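Local coordinates for protein glycine oxidase (Bacillus cereus ATCC 14579, PDB 7CYX) that probably catalyses the FAD-dependent oxidation of glycine by oxygen to glyoxylate, ammonium and hydrogen peroxide, a step linked to thiamine diphosphate biosynthesis, at residues Thr177-Ile182 with Thr213-Tyr218; Asn187-Val192 with Glu322-Leu327; Gly230-Val235 with Ser302-Leu307; Glu249-Thr254 with Leu285-Thr290. All blocks are in the same frame, centred on the assembly; numbering follows the deposited sequence.

Interaction 1 (Thr177-Ile182 with Thr213-Tyr218); sequences TEVFDI and TKLLSY. With FAD (flavin-adenine dinucleotide), chain C.
The backbones of Asp181, on a strand, and Leu215, in a short, weakly bonded helix, pass with their CA atoms 6.9 Å apart, too far for main-chain pairing, and side chains fill the interval. Leu215 does most of the bridging. Its CG lies anti to the carbonyl carbon (chi1 -69°), which carries the forked end to the strand: CD2 meets CD1 of Ile182 at 3.5 Å, while CD1 of Leu215 approaches CG1 of Val179 at 4.3 Å. Branched aliphatic residues suit this buried, apolar seam. Ile182 also reaches Tyr218, its CD1 lying 4.1 Å from CD2 of the ring. The carboxylate of Asp181 is modelled close to the Tyr218 hydroxyl, but its placing there is doubtful.

Val179 works through its backbone as well. Its N-H points at N1A of the adenine (3.0 Å, 169° at the hydrogen), and its O accepts from the amino N6A (3.0 Å), so the pair reads the Watson-Crick edge of the base. Leu215 and Val179 both also pack on Ile10 of strand 5-10, and Glu34 holds FAD through OE2. This is the adenine end of the dinucleotide site in a Rossmann-type FAD-binding fold.

Interaction 2 (Asn187-Val192 with Glu322-Leu327); sequences NKVTGV and EEIKGL
Val189 N gives its hydrogen to Lys325 O at 3.3 Å, a weak bond though fairly straight (160° at the hydrogen). A second weak bond runs the other way, from Lys325 N to Asn187 O at 3.5 Å. Lys325 thus bonds through both N and O to the neighbours of Lys188, which bridges Lys188 with Lys325, CA atoms 5.2 Å apart, without a continued ladder.

Beside this bridge the contact turns apolar. Val189 sends CG2 against CB of Leu327 at 3.9 Å, the two side chains crossing at about a right angle, and the same methyl comes within 4.4 Å of CG2 of Ile324. A beta-branched valine suits both the strand and this buried spot, where Ile182 and Val204 pack on it too. Gly326 lets the chain turn with a positive phi (89°), at the third position of a type II turn from Ile324 to Leu327.

On the outer side the two lysines lie alongside each other and point the same way. NZ of Lys188 rests 3.5 Å from CG of Lys325, reached because its chain bends at chi3 and chi4, so a charged end meets aliphatic carbon. The ammonium of Lys325 continues to a salt bridge with Glu320, which probably eases the like charge nearby. Here a single bridge made by a residue of a type II turn joins the start of the central strand, 189-194, of the three-stranded antiparallel sheet to the entry of strand 327-331 in the FAD-binding domain.

Interaction 3 (Gly230-Val235 with Ser302-Leu307); sequences GEVVAV and STWAGL. With FAD (flavin-adenine dinucleotide), chain C.
Val232 lies over one face of the Trp304 indole, its CG2 toward the six-membered ring and its CG1 nearer NE1; the closest carbons are modelled too tightly to be taken literally, and the exact placing of both valine methyls is doubtful. Trp304 CG stands between the backbone N and the carbonyl carbon (chi1 65°), which swings the flat ring across the neighbouring strand instead of away from it. Ala234 follows on the same side of the sheet, where its CB approaches CZ3 of Trp304 at 3.7 Å; a small methyl leaves room for the broad indole. NE1 of Trp304 is hydrogen-bonded to Ala45 O.

The strands run antiparallel, their directions 153° apart. Gly230 with Gly306, Val232 with Trp304 and Ala234 with Ser302 are hydrogen-bonded pairs, alternating with two non-hydrogen-bonded ones. Val232 O takes two donors: Trp304 N at 2.8 Å, and Thr303 OG1 at 2.9 Å, the hydroxyl approaching from above the carbonyl plane. On the other face Glu231 CG touches CB of Ala305, while its carboxylate is held by Lys268, Thr266, Ser280 and Gln277.

At the flavin end the dimethylbenzene edge sits on this sheet. C7M of FAD lies beside CG1 of Val232, and C8M lies 3.5 Å from C of Gly306. Having no side chain, Gly230 and Gly306 leave room for C7M and C8M respectively. A regularly hydrogen-bonded ladder thus offers an apolar surface, consistent with the sheet supporting the dimethylbenzene edge through shape and dispersion, while the polar bonds to FAD come from elsewhere.

Interaction 4 (Glu249-Thr254 with Leu285-Thr290); sequences ERFYIT and LERAYT
Arg287 and Phe251 make the main apolar and pi contact between the helix and the strand. The arginine is extended from CG to NE and passes over the ring in the opposite direction to the phenylalanine side chain. Its CD sits over the face, 3.9 Å from the ring centroid and close to the normal, a CH-pi contact. Farther out the guanidinium lies only 15° from parallel to the ring plane, but it is centred over the CB of Phe251, with CZ of Arg287 at 3.5 Å from that CB, so the charge lies beyond the ring. Phe251 is brought under this chain by having CG anti to its backbone N (chi1 -172°), which directs the ring toward the helix.

Plain aliphatic packing continues along the strand. CZ of Phe251 reaches CB of Ala288 at 4.3 Å, and CD1 of Ile253 meets the same CB at 4.1 Å. The small alanine lets the helix axis settle 9.7 Å from the strand, at 70° to it; Ile263 of the adjoining strand packs on both Phe251 and Ala288.

The electrostatic part is looser. Glu249 OE2 stands 4.9 Å from NH2 of Arg287, opposite charges without contact, while NE of Arg287 makes a weak hydrogen bond to Gln248.

Taken together, the methylenes of Arg287 cover an aromatic ring while its guanidinium lies over the CB of Phe251, past the ring, which suggests that dispersion probably supplies most of the cohesion and that the nearby opposite charge of Glu249 is probably only a long-range supplement.

From the N terminus, interaction 1 opens at 177-182 and closes a loop at 213-218. Interaction 2 starts at 187-192, within that loop, and closes only at 322-327, so the two cross; they touch through Val179 and Val192, on neighbouring strands of the three-stranded sheet. The long span of interaction 2 encloses interaction 3 (230-235 with 302-307), which in turn encloses interaction 4 (249-254 with 285-290). The last two share the eight-stranded sheet and meet where Val232 approaches Tyr252. Interactions 1 and 3 lie in series, centres about 28 Å apart, and contact opposite ends of one FAD: adenine and flavin.

Interaction 1 (Thr177-Ile182 with Thr213-Tyr218)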
# COMPACT_ATOMS: atom_id res chain seq x y z
N THR A 177 -24.73 0.51 -3.75
CA THR A 177 -25.98 -0.19 -3.54
C THR A 177 -26.44 0.04 -2.10
O THR A 177 -25.78 -0.43 -1.17
CB THR A 177 -25.84 -1.68 -3.81
OG1 THR A 177 -25.38 -1.91 -5.15
CG2 THR A 177 -27.14 -2.42 -3.61
N GLU A 178 -27.57 0.74 -1.92
CA GLU A 178 -28.08 1.07 -0.60
C GLU A 178 -29.19 0.11 -0.18
O GLU A 178 -30.10 -0.16 -0.94
CB GLU A 178 -28.62 2.50 -0.53
CG GLU A 178 -29.17 2.85 0.85
CD GLU A 178 -29.41 4.32 1.14
OE1 GLU A 178 -29.91 4.62 2.22
OE2 GLU A 178 -29.07 5.16 0.29
N VAL A 179 -29.12 -0.34 1.08
CA VAL A 179 -30.12 -1.21 1.65
C VAL A 179 -31.16 -0.35 2.35
O VAL A 179 -30.85 0.25 3.37
CB VAL A 179 -29.47 -2.17 2.65
CG1 VAL A 179 -30.52 -2.88 3.48
CG2 VAL A 179 -28.51 -3.13 1.98
N PHE A 180 -32.38 -0.29 1.79
CA PHE A 180 -33.46 0.52 2.35
C PHE A 180 -34.14 -0.18 3.54
O PHE A 180 -34.62 0.48 4.47
CB PHE A 180 -34.52 0.82 1.29
CG PHE A 180 -34.04 1.58 0.07
CD1 PHE A 180 -33.25 2.72 0.19
CD2 PHE A 180 -34.41 1.16 -1.20
CE1 PHE A 180 -32.85 3.42 -0.94
CE2 PHE A 180 -34.00 1.87 -2.32
CZ PHE A 180 -33.22 2.99 -2.19
N ASP A 181 -34.20 -1.52 3.48
CA ASP A 181 -34.91 -2.35 4.46
C ASP A 181 -34.49 -3.83 4.34
O ASP A 181 -33.88 -4.24 3.34
CB ASP A 181 -36.43 -2.17 4.29
CG ASP A 181 -37.27 -2.64 5.47
OD1 ASP A 181 -36.70 -2.97 6.52
OD2 ASP A 181 -38.49 -2.65 5.34
N ILE A 182 -34.80 -4.61 5.38
CA ILE A 182 -34.65 -6.06 5.41
C ILE A 182 -36.01 -6.71 5.13
O ILE A 182 -37.04 -6.21 5.59
CB ILE A 182 -34.06 -6.49 6.78
CG1 ILE A 182 -32.71 -5.82 7.04
CG2 ILE A 182 -33.97 -8.00 6.89
CD1 ILE A 182 -32.53 -5.37 8.47
N THR A 213 -28.88 3.05 12.54
CA THR A 213 -30.03 3.26 13.44
C THR A 213 -31.34 2.67 12.87
O THR A 213 -31.99 1.90 13.57
CB THR A 213 -30.18 4.73 13.83
OG1 THR A 213 -29.06 5.05 14.65
CG2 THR A 213 -31.46 5.00 14.60
N LYS A 214 -31.75 3.05 11.66
CA LYS A 214 -33.04 2.59 11.10
C LYS A 214 -33.15 1.05 11.14
O LYS A 214 -34.15 0.55 11.56
CB LYS A 214 -33.27 3.06 9.66
CG LYS A 214 -34.41 4.05 9.47
CD LYS A 214 -34.12 5.18 8.47
CE LYS A 214 -34.71 6.51 8.91
NZ LYS A 214 -34.24 7.64 8.06
N LEU A 215 -32.11 0.36 10.68
CA LEU A 215 -32.11 -1.13 10.61
C LEU A 215 -32.05 -1.74 12.01
O LEU A 215 -32.52 -2.84 12.18
CB LEU A 215 -30.93 -1.59 9.77
CG LEU A 215 -31.04 -1.28 8.29
CD1 LEU A 215 -29.76 -1.65 7.57
CD2 LEU A 215 -32.22 -1.99 7.68
N LEU A 216 -31.59 -0.99 13.00
CA LEU A 216 -31.49 -1.50 14.38
C LEU A 216 -32.85 -1.44 15.08
O LEU A 216 -32.97 -2.05 16.14
CB LEU A 216 -30.46 -0.67 15.14
CG LEU A 216 -29.00 -0.94 14.79
CD1 LEU A 216 -28.09 -0.04 15.59
CD2 LEU A 216 -28.66 -2.39 15.08
N SER A 217 -33.84 -0.78 14.47
CA SER A 217 -35.25 -0.65 14.94
C SER A 217 -35.89 -2.03 15.08
O SER A 217 -36.65 -2.21 16.01
CB SER A 217 -36.03 0.20 14.00
OG SER A 217 -35.82 1.55 14.32
N TYR A 218 -35.54 -2.98 14.21
CA TYR A 218 -36.04 -4.37 14.32
C TYR A 218 -35.71 -4.91 15.71
O TYR A 218 -36.56 -5.57 16.27
CB TYR A 218 -35.55 -5.23 13.15
CG TYR A 218 -36.17 -4.86 11.83
CD1 TYR A 218 -37.45 -5.26 11.50
CD2 TYR A 218 -35.49 -4.09 10.92
CE1 TYR A 218 -38.03 -4.91 10.29
CE2 TYR A 218 -36.05 -3.73 9.71
CZ TYR A 218 -37.32 -4.14 9.39
OH TYR A 218 -37.86 -3.77 8.20
PA FAD C . -17.84 2.49 8.54
O1A FAD C . -16.42 2.36 8.13
O2A FAD C . -18.42 3.88 8.53
O5B FAD C . -18.65 1.48 7.66
C5B FAD C . -20.03 1.62 7.54
C4B FAD C . -20.31 1.39 6.08
O4B FAD C . -21.67 1.04 5.94
C3B FAD C . -20.10 2.64 5.26
O3B FAD C . -19.14 2.32 4.23
C2B FAD C . -21.46 2.98 4.65
O2B FAD C . -21.35 3.30 3.26
C1B FAD C . -22.18 1.67 4.77
N9A FAD C . -23.64 1.76 4.88
C8A FAD C . -24.31 2.43 5.83
N7A FAD C . -25.64 2.28 5.65
C5A FAD C . -25.81 1.46 4.60
C6A FAD C . -26.97 0.91 3.91
N6A FAD C . -28.20 1.24 4.37
N1A FAD C . -26.76 0.12 2.82
C2A FAD C . -25.51 -0.14 2.40
N3A FAD C . -24.39 0.34 2.99
C4A FAD C . -24.49 1.12 4.09
N1 FAD C . -10.38 3.18 15.56
C2 FAD C . -9.30 2.53 16.11
O2 FAD C . -9.50 1.34 16.43
N3 FAD C . -8.10 3.14 16.30
C4 FAD C . -7.91 4.41 15.90
O4 FAD C . -6.81 5.00 16.00
C4X FAD C . -9.05 5.16 15.31
N5 FAD C . -8.94 6.44 14.93
C5X FAD C . -9.98 7.09 14.38
C6 FAD C . -9.82 8.40 13.97
C7 FAD C . -10.88 9.09 13.42
C7M FAD C . -10.71 10.54 12.98
C8 FAD C . -12.17 8.43 13.23
C8M FAD C . -13.35 9.16 12.60
C9 FAD C . -12.32 7.14 13.63
C9A FAD C . -11.29 6.43 14.20
N10 FAD C . -11.45 5.09 14.58
C10 FAD C . -10.33 4.45 15.16
C1' FAD C . -12.73 4.38 14.53
C2' FAD C . -13.05 3.53 13.34
O2' FAD C . -12.96 4.36 12.17
C3' FAD C . -14.46 3.01 13.51
O3' FAD C . -14.75 2.63 14.89
C4' FAD C . -14.68 1.93 12.45
O4' FAD C . -14.25 2.40 11.16
C5' FAD C . -16.13 1.56 12.28
O5' FAD C . -16.22 0.75 11.13
P FAD C . -17.66 0.41 10.52
O1P FAD C . -18.62 0.09 11.60
O2P FAD C . -17.43 -0.54 9.37
O3P FAD C . -18.06 1.91 10.04

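Interaction 2 (Asn187-Val192 with Glu322-Leu327)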
# COMPACT_ATOMS: atom_id res chain seq x y z
N ASN A 187 -41.41 -14.07 10.09
CA ASN A 187 -40.52 -13.91 11.23
C ASN A 187 -39.15 -14.53 10.89
O ASN A 187 -38.41 -14.96 11.79
CB ASN A 187 -41.12 -14.53 12.49
CG ASN A 187 -40.52 -13.97 13.76
OD1 ASN A 187 -39.69 -14.63 14.39
ND2 ASN A 187 -40.90 -12.76 14.12
N LYS A 188 -38.82 -14.51 9.60
CA LYS A 188 -37.50 -14.99 9.13
C LYS A 188 -36.95 -14.01 8.09
O LYS A 188 -37.74 -13.41 7.37
CB LYS A 188 -37.62 -16.39 8.52
CG LYS A 188 -37.47 -17.53 9.51
CD LYS A 188 -36.93 -18.80 8.90
CE LYS A 188 -35.70 -19.33 9.62
NZ LYS A 188 -36.04 -19.88 10.95
N VAL A 189 -35.63 -13.86 8.06
CA VAL A 189 -34.97 -12.98 7.07
C VAL A 189 -34.95 -13.73 5.74
O VAL A 189 -34.37 -14.79 5.70
CB VAL A 189 -33.54 -12.66 7.53
CG1 VAL A 189 -32.64 -12.28 6.36
CG2 VAL A 189 -33.51 -11.61 8.61
N THR A 190 -35.56 -13.18 4.69
CA THR A 190 -35.57 -13.90 3.39
C THR A 190 -34.78 -13.12 2.35
O THR A 190 -34.57 -13.64 1.27
CB THR A 190 -36.98 -14.10 2.86
OG1 THR A 190 -37.52 -12.79 2.86
CG2 THR A 190 -37.81 -15.01 3.74
N GLY A 191 -34.39 -11.90 2.69
CA GLY A 191 -33.61 -11.11 1.73
C GLY A 191 -33.37 -9.70 2.23
O GLY A 191 -33.57 -9.45 3.41
N VAL A 192 -32.98 -8.83 1.32
CA VAL A 192 -32.67 -7.42 1.67
C VAL A 192 -33.16 -6.55 0.52
O VAL A 192 -32.98 -6.95 -0.61
CB VAL A 192 -31.16 -7.30 1.93
CG1 VAL A 192 -30.43 -6.69 0.77
CG2 VAL A 192 -30.88 -6.55 3.21
N GLU A 322 -33.41 -12.01 19.07
CA GLU A 322 -33.89 -13.13 19.90
C GLU A 322 -35.07 -13.85 19.23
O GLU A 322 -35.29 -15.02 19.46
CB GLU A 322 -34.24 -12.62 21.31
CG GLU A 322 -33.93 -13.64 22.40
CD GLU A 322 -32.45 -13.94 22.62
OE1 GLU A 322 -31.80 -13.18 23.36
OE2 GLU A 322 -31.94 -14.92 22.02
N GLU A 323 -35.82 -13.13 18.38
CA GLU A 323 -37.05 -13.65 17.80
C GLU A 323 -36.84 -13.88 16.30
O GLU A 323 -36.94 -15.01 15.84
CB GLU A 323 -38.20 -12.68 18.09
CG GLU A 323 -39.59 -13.21 17.78
CD GLU A 323 -40.72 -12.24 18.09
OE1 GLU A 323 -41.90 -12.66 17.98
OE2 GLU A 323 -40.42 -11.07 18.44
N ILE A 324 -36.52 -12.81 15.56
CA ILE A 324 -36.35 -12.84 14.10
C ILE A 324 -35.06 -13.59 13.78
O ILE A 324 -33.97 -13.13 14.12
CB ILE A 324 -36.34 -11.42 13.50
CG1 ILE A 324 -37.51 -10.58 14.01
CG2 ILE A 324 -36.29 -11.51 11.98
CD1 ILE A 324 -37.48 -9.13 13.59
N LYS A 325 -35.20 -14.74 13.12
CA LYS A 325 -34.08 -15.66 12.94
C LYS A 325 -33.26 -15.19 11.74
O LYS A 325 -33.82 -14.83 10.69
CB LYS A 325 -34.56 -17.10 12.79
CG LYS A 325 -33.45 -18.14 12.62
CD LYS A 325 -32.53 -18.29 13.83
CE LYS A 325 -31.29 -19.10 13.54
NZ LYS A 325 -30.32 -18.34 12.71
N GLY A 326 -31.94 -15.16 11.93
CA GLY A 326 -30.98 -14.81 10.90
C GLY A 326 -30.68 -13.32 10.85
O GLY A 326 -29.98 -12.88 9.93
N LEU A 327 -31.20 -12.54 11.82
CA LEU A 327 -30.99 -11.10 11.84
C LEU A 327 -29.92 -10.78 12.90
O LEU A 327 -30.11 -11.04 14.09
CB LEU A 327 -32.33 -10.42 12.11
CG LEU A 327 -32.52 -8.94 11.72
CD1 LEU A 327 -32.71 -8.09 12.96
CD2 LEU A 327 -31.40 -8.39 10.86

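Interaction 3 (Gly230-Val235 with Ser302-Leu307)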
# COMPACT_ATOMS: atom_id res chain seq x y z
N GLY A 230 -14.86 13.59 13.14
CA GLY A 230 -13.47 13.88 13.53
C GLY A 230 -12.67 14.33 12.33
O GLY A 230 -12.78 13.70 11.27
N GLU A 231 -11.93 15.43 12.50
CA GLU A 231 -11.15 16.05 11.46
C GLU A 231 -9.69 15.73 11.73
O GLU A 231 -9.28 15.79 12.88
CB GLU A 231 -11.32 17.57 11.45
CG GLU A 231 -12.62 18.05 10.84
CD GLU A 231 -13.20 19.29 11.48
OE1 GLU A 231 -13.41 19.26 12.72
OE2 GLU A 231 -13.42 20.29 10.75
N VAL A 232 -8.95 15.38 10.66
CA VAL A 232 -7.56 15.05 10.78
C VAL A 232 -6.76 15.66 9.62
O VAL A 232 -7.29 15.96 8.55
CB VAL A 232 -7.32 13.54 10.97
CG1 VAL A 232 -8.61 12.74 10.99
CG2 VAL A 232 -6.32 12.96 9.99
N VAL A 233 -5.46 15.86 9.89
CA VAL A 233 -4.49 16.49 9.01
C VAL A 233 -3.36 15.50 8.77
O VAL A 233 -3.04 14.69 9.65
CB VAL A 233 -3.99 17.79 9.65
CG1 VAL A 233 -2.60 18.17 9.17
CG2 VAL A 233 -4.96 18.94 9.44
N ALA A 234 -2.74 15.57 7.59
CA ALA A 234 -1.61 14.70 7.24
C ALA A 234 -0.50 15.55 6.63
O ALA A 234 -0.76 16.41 5.78
CB ALA A 234 -2.04 13.62 6.28
N VAL A 235 0.74 15.30 7.05
CA VAL A 235 1.87 15.94 6.43
C VAL A 235 2.90 14.88 6.06
O VAL A 235 2.90 13.78 6.59
CB VAL A 235 2.46 17.00 7.37
CG1 VAL A 235 1.41 18.01 7.80
CG2 VAL A 235 3.12 16.37 8.59
N SER A 302 -2.66 16.66 3.22
CA SER A 302 -4.12 16.51 3.12
C SER A 302 -4.79 16.79 4.46
O SER A 302 -4.12 16.83 5.47
CB SER A 302 -4.34 15.08 2.76
OG SER A 302 -5.55 14.88 2.09
N THR A 303 -6.10 16.93 4.40
CA THR A 303 -6.97 17.07 5.58
C THR A 303 -8.27 16.34 5.26
O THR A 303 -8.66 16.35 4.12
CB THR A 303 -7.19 18.53 5.97
OG1 THR A 303 -7.97 18.44 7.14
CG2 THR A 303 -7.92 19.34 4.92
N TRP A 304 -8.89 15.70 6.25
CA TRP A 304 -10.16 15.01 5.96
C TRP A 304 -10.98 14.89 7.23
O TRP A 304 -10.47 15.17 8.29
CB TRP A 304 -9.92 13.64 5.33
CG TRP A 304 -9.22 12.69 6.24
CD1 TRP A 304 -9.78 11.91 7.20
CD2 TRP A 304 -7.82 12.40 6.26
NE1 TRP A 304 -8.83 11.17 7.82
CE2 TRP A 304 -7.62 11.44 7.26
CE3 TRP A 304 -6.73 12.86 5.53
CZ2 TRP A 304 -6.36 10.94 7.55
CZ3 TRP A 304 -5.49 12.36 5.82
CH2 TRP A 304 -5.31 11.42 6.82
N ALA A 305 -12.23 14.47 7.07
CA ALA A 305 -13.18 14.29 8.18
C ALA A 305 -13.79 12.90 8.08
O ALA A 305 -14.16 12.50 7.00
CB ALA A 305 -14.25 15.34 8.08
N GLY A 306 -13.88 12.21 9.22
CA GLY A 306 -14.46 10.87 9.35
C GLY A 306 -15.51 10.82 10.45
O GLY A 306 -15.49 11.64 11.37
N LEU A 307 -16.43 9.86 10.34
CA LEU A 307 -17.64 9.80 11.18
C LEU A 307 -17.60 8.55 12.07
O LEU A 307 -18.04 7.47 11.65
CB LEU A 307 -18.88 9.79 10.27
CG LEU A 307 -18.96 10.95 9.28
CD1 LEU A 307 -20.28 10.94 8.53
CD2 LEU A 307 -18.76 12.29 9.98
PA FAD C . -17.84 2.49 8.54
O1A FAD C . -16.42 2.36 8.13
O2A FAD C . -18.42 3.88 8.53
O5B FAD C . -18.65 1.48 7.66
C5B FAD C . -20.03 1.62 7.54
C4B FAD C . -20.31 1.39 6.08
O4B FAD C . -21.67 1.04 5.94
C3B FAD C . -20.10 2.64 5.26
O3B FAD C . -19.14 2.32 4.23
C2B FAD C . -21.46 2.98 4.65
O2B FAD C . -21.35 3.30 3.26
C1B FAD C . -22.18 1.67 4.77
N9A FAD C . -23.64 1.76 4.88
C8A FAD C . -24.31 2.43 5.83
N7A FAD C . -25.64 2.28 5.65
C5A FAD C . -25.81 1.46 4.60
C6A FAD C . -26.97 0.91 3.91
N6A FAD C . -28.20 1.24 4.37
N1A FAD C . -26.76 0.12 2.82
C2A FAD C . -25.51 -0.14 2.40
N3A FAD C . -24.39 0.34 2.99
C4A FAD C . -24.49 1.12 4.09
N1 FAD C . -10.38 3.18 15.56
C2 FAD C . -9.30 2.53 16.11
O2 FAD C . -9.50 1.34 16.43
N3 FAD C . -8.10 3.14 16.30
C4 FAD C . -7.91 4.41 15.90
O4 FAD C . -6.81 5.00 16.00
C4X FAD C . -9.05 5.16 15.31
N5 FAD C . -8.94 6.44 14.93
C5X FAD C . -9.98 7.09 14.38
C6 FAD C . -9.82 8.40 13.97
C7 FAD C . -10.88 9.09 13.42
C7M FAD C . -10.71 10.54 12.98
C8 FAD C . -12.17 8.43 13.23
C8M FAD C . -13.35 9.16 12.60
C9 FAD C . -12.32 7.14 13.63
C9A FAD C . -11.29 6.43 14.20
N10 FAD C . -11.45 5.09 14.58
C10 FAD C . -10.33 4.45 15.16
C1' FAD C . -12.73 4.38 14.53
C2' FAD C . -13.05 3.53 13.34
O2' FAD C . -12.96 4.36 12.17
C3' FAD C . -14.46 3.01 13.51
O3' FAD C . -14.75 2.63 14.89
C4' FAD C . -14.68 1.93 12.45
O4' FAD C . -14.25 2.40 11.16
C5' FAD C . -16.13 1.56 12.28
O5' FAD C . -16.22 0.75 11.13
P FAD C . -17.66 0.41 10.52
O1P FAD C . -18.62 0.09 11.60
O2P FAD C . -17.43 -0.54 9.37
O3P FAD C . -18.06 1.91 10.04

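Interaction 4 (Glu249-Thr254 with Leu285-Thr290)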
# COMPACT_ATOMS: atom_id res chain seq x y z
N GLU A 249 -3.94 12.58 25.69
CA GLU A 249 -5.36 12.82 26.04
C GLU A 249 -6.23 12.76 24.78
O GLU A 249 -6.92 13.76 24.51
CB GLU A 249 -5.49 14.20 26.67
CG GLU A 249 -5.21 14.25 28.15
CD GLU A 249 -6.06 15.29 28.85
OE1 GLU A 249 -7.06 14.91 29.46
OE2 GLU A 249 -5.73 16.48 28.74
N ARG A 250 -6.10 11.66 24.04
CA ARG A 250 -6.80 11.32 22.76
C ARG A 250 -6.13 11.94 21.53
O ARG A 250 -6.24 11.34 20.47
CB ARG A 250 -8.33 11.45 22.82
CG ARG A 250 -9.00 10.62 23.89
CD ARG A 250 -10.38 11.15 24.21
NE ARG A 250 -11.34 10.14 24.62
CZ ARG A 250 -12.64 10.19 24.34
NH1 ARG A 250 -13.12 11.18 23.61
NH2 ARG A 250 -13.45 9.24 24.77
N PHE A 251 -5.44 13.07 21.67
CA PHE A 251 -4.76 13.69 20.51
C PHE A 251 -3.57 12.82 20.12
O PHE A 251 -2.86 12.32 20.98
CB PHE A 251 -4.35 15.11 20.86
CG PHE A 251 -3.82 15.92 19.70
CD1 PHE A 251 -4.68 16.60 18.87
CD2 PHE A 251 -2.47 16.01 19.46
CE1 PHE A 251 -4.20 17.35 17.81
CE2 PHE A 251 -1.99 16.76 18.40
CZ PHE A 251 -2.85 17.43 17.58
N TYR A 252 -3.34 12.67 18.82
CA TYR A 252 -2.23 11.78 18.42
C TYR A 252 -1.50 12.29 17.19
O TYR A 252 -2.06 12.99 16.37
CB TYR A 252 -2.77 10.41 18.07
CG TYR A 252 -3.86 10.45 17.03
CD1 TYR A 252 -3.55 10.54 15.69
CD2 TYR A 252 -5.19 10.44 17.40
CE1 TYR A 252 -4.54 10.60 14.74
CE2 TYR A 252 -6.19 10.49 16.45
CZ TYR A 252 -5.86 10.58 15.12
OH TYR A 252 -6.84 10.63 14.18
N ILE A 253 -0.23 11.92 17.14
CA ILE A 253 0.65 12.15 15.98
C ILE A 253 1.12 10.74 15.63
O ILE A 253 1.63 10.08 16.51
CB ILE A 253 1.83 13.06 16.32
CG1 ILE A 253 1.38 14.38 16.93
CG2 ILE A 253 2.68 13.29 15.08
CD1 ILE A 253 2.45 15.42 17.00
N THR A 254 0.88 10.29 14.42
CA THR A 254 1.32 8.92 14.13
C THR A 254 2.06 8.87 12.81
O THR A 254 1.62 9.49 11.87
CB THR A 254 0.13 7.99 13.92
OG1 THR A 254 -0.47 7.88 15.20
CG2 THR A 254 0.53 6.61 13.47
N LEU A 285 -3.04 21.75 14.29
CA LEU A 285 -1.65 21.95 13.96
C LEU A 285 -0.93 22.68 15.11
O LEU A 285 0.23 22.36 15.41
CB LEU A 285 -1.54 22.68 12.62
CG LEU A 285 -1.48 21.78 11.38
CD1 LEU A 285 -1.50 22.62 10.10
CD2 LEU A 285 -0.25 20.89 11.38
N GLU A 286 -1.57 23.65 15.75
CA GLU A 286 -0.92 24.41 16.81
C GLU A 286 -0.61 23.46 17.98
O GLU A 286 0.41 23.62 18.68
CB GLU A 286 -1.78 25.59 17.26
CG GLU A 286 -1.85 26.72 16.24
CD GLU A 286 -0.69 27.71 16.21
OE1 GLU A 286 0.31 27.51 16.96
OE2 GLU A 286 -0.78 28.69 15.43
N ARG A 287 -1.52 22.51 18.23
CA ARG A 287 -1.34 21.57 19.31
C ARG A 287 -0.16 20.66 18.94
O ARG A 287 0.64 20.30 19.81
CB ARG A 287 -2.62 20.78 19.59
CG ARG A 287 -2.59 20.02 20.91
CD ARG A 287 -3.94 19.43 21.28
NE ARG A 287 -3.93 18.56 22.46
CZ ARG A 287 -5.00 17.92 22.91
NH1 ARG A 287 -6.17 18.08 22.31
NH2 ARG A 287 -4.89 17.09 23.93
N ALA A 288 -0.02 20.34 17.65
CA ALA A 288 1.01 19.40 17.21
C ALA A 288 2.39 20.05 17.34
O ALA A 288 3.38 19.33 17.57
CB ALA A 288 0.78 18.95 15.80
N TYR A 289 2.45 21.38 17.19
CA TYR A 289 3.68 22.12 17.21
C TYR A 289 4.29 22.05 18.63
O TYR A 289 5.50 22.00 18.76
CB TYR A 289 3.49 23.57 16.75
CG TYR A 289 3.01 23.81 15.34
CD1 TYR A 289 3.13 22.86 14.33
CD2 TYR A 289 2.47 25.04 14.98
CE1 TYR A 289 2.71 23.11 13.04
CE2 TYR A 289 2.06 25.31 13.69
CZ TYR A 289 2.16 24.34 12.71
OH TYR A 289 1.75 24.58 11.42
N THR A 290 3.45 22.06 19.67
CA THR A 290 3.93 22.03 21.05
C THR A 290 4.54 20.65 21.40
O THR A 290 5.30 20.55 22.36
CB THR A 290 2.83 22.33 22.08
OG1 THR A 290 2.04 21.15 22.14
CG2 THR A 290 1.96 23.52 21.77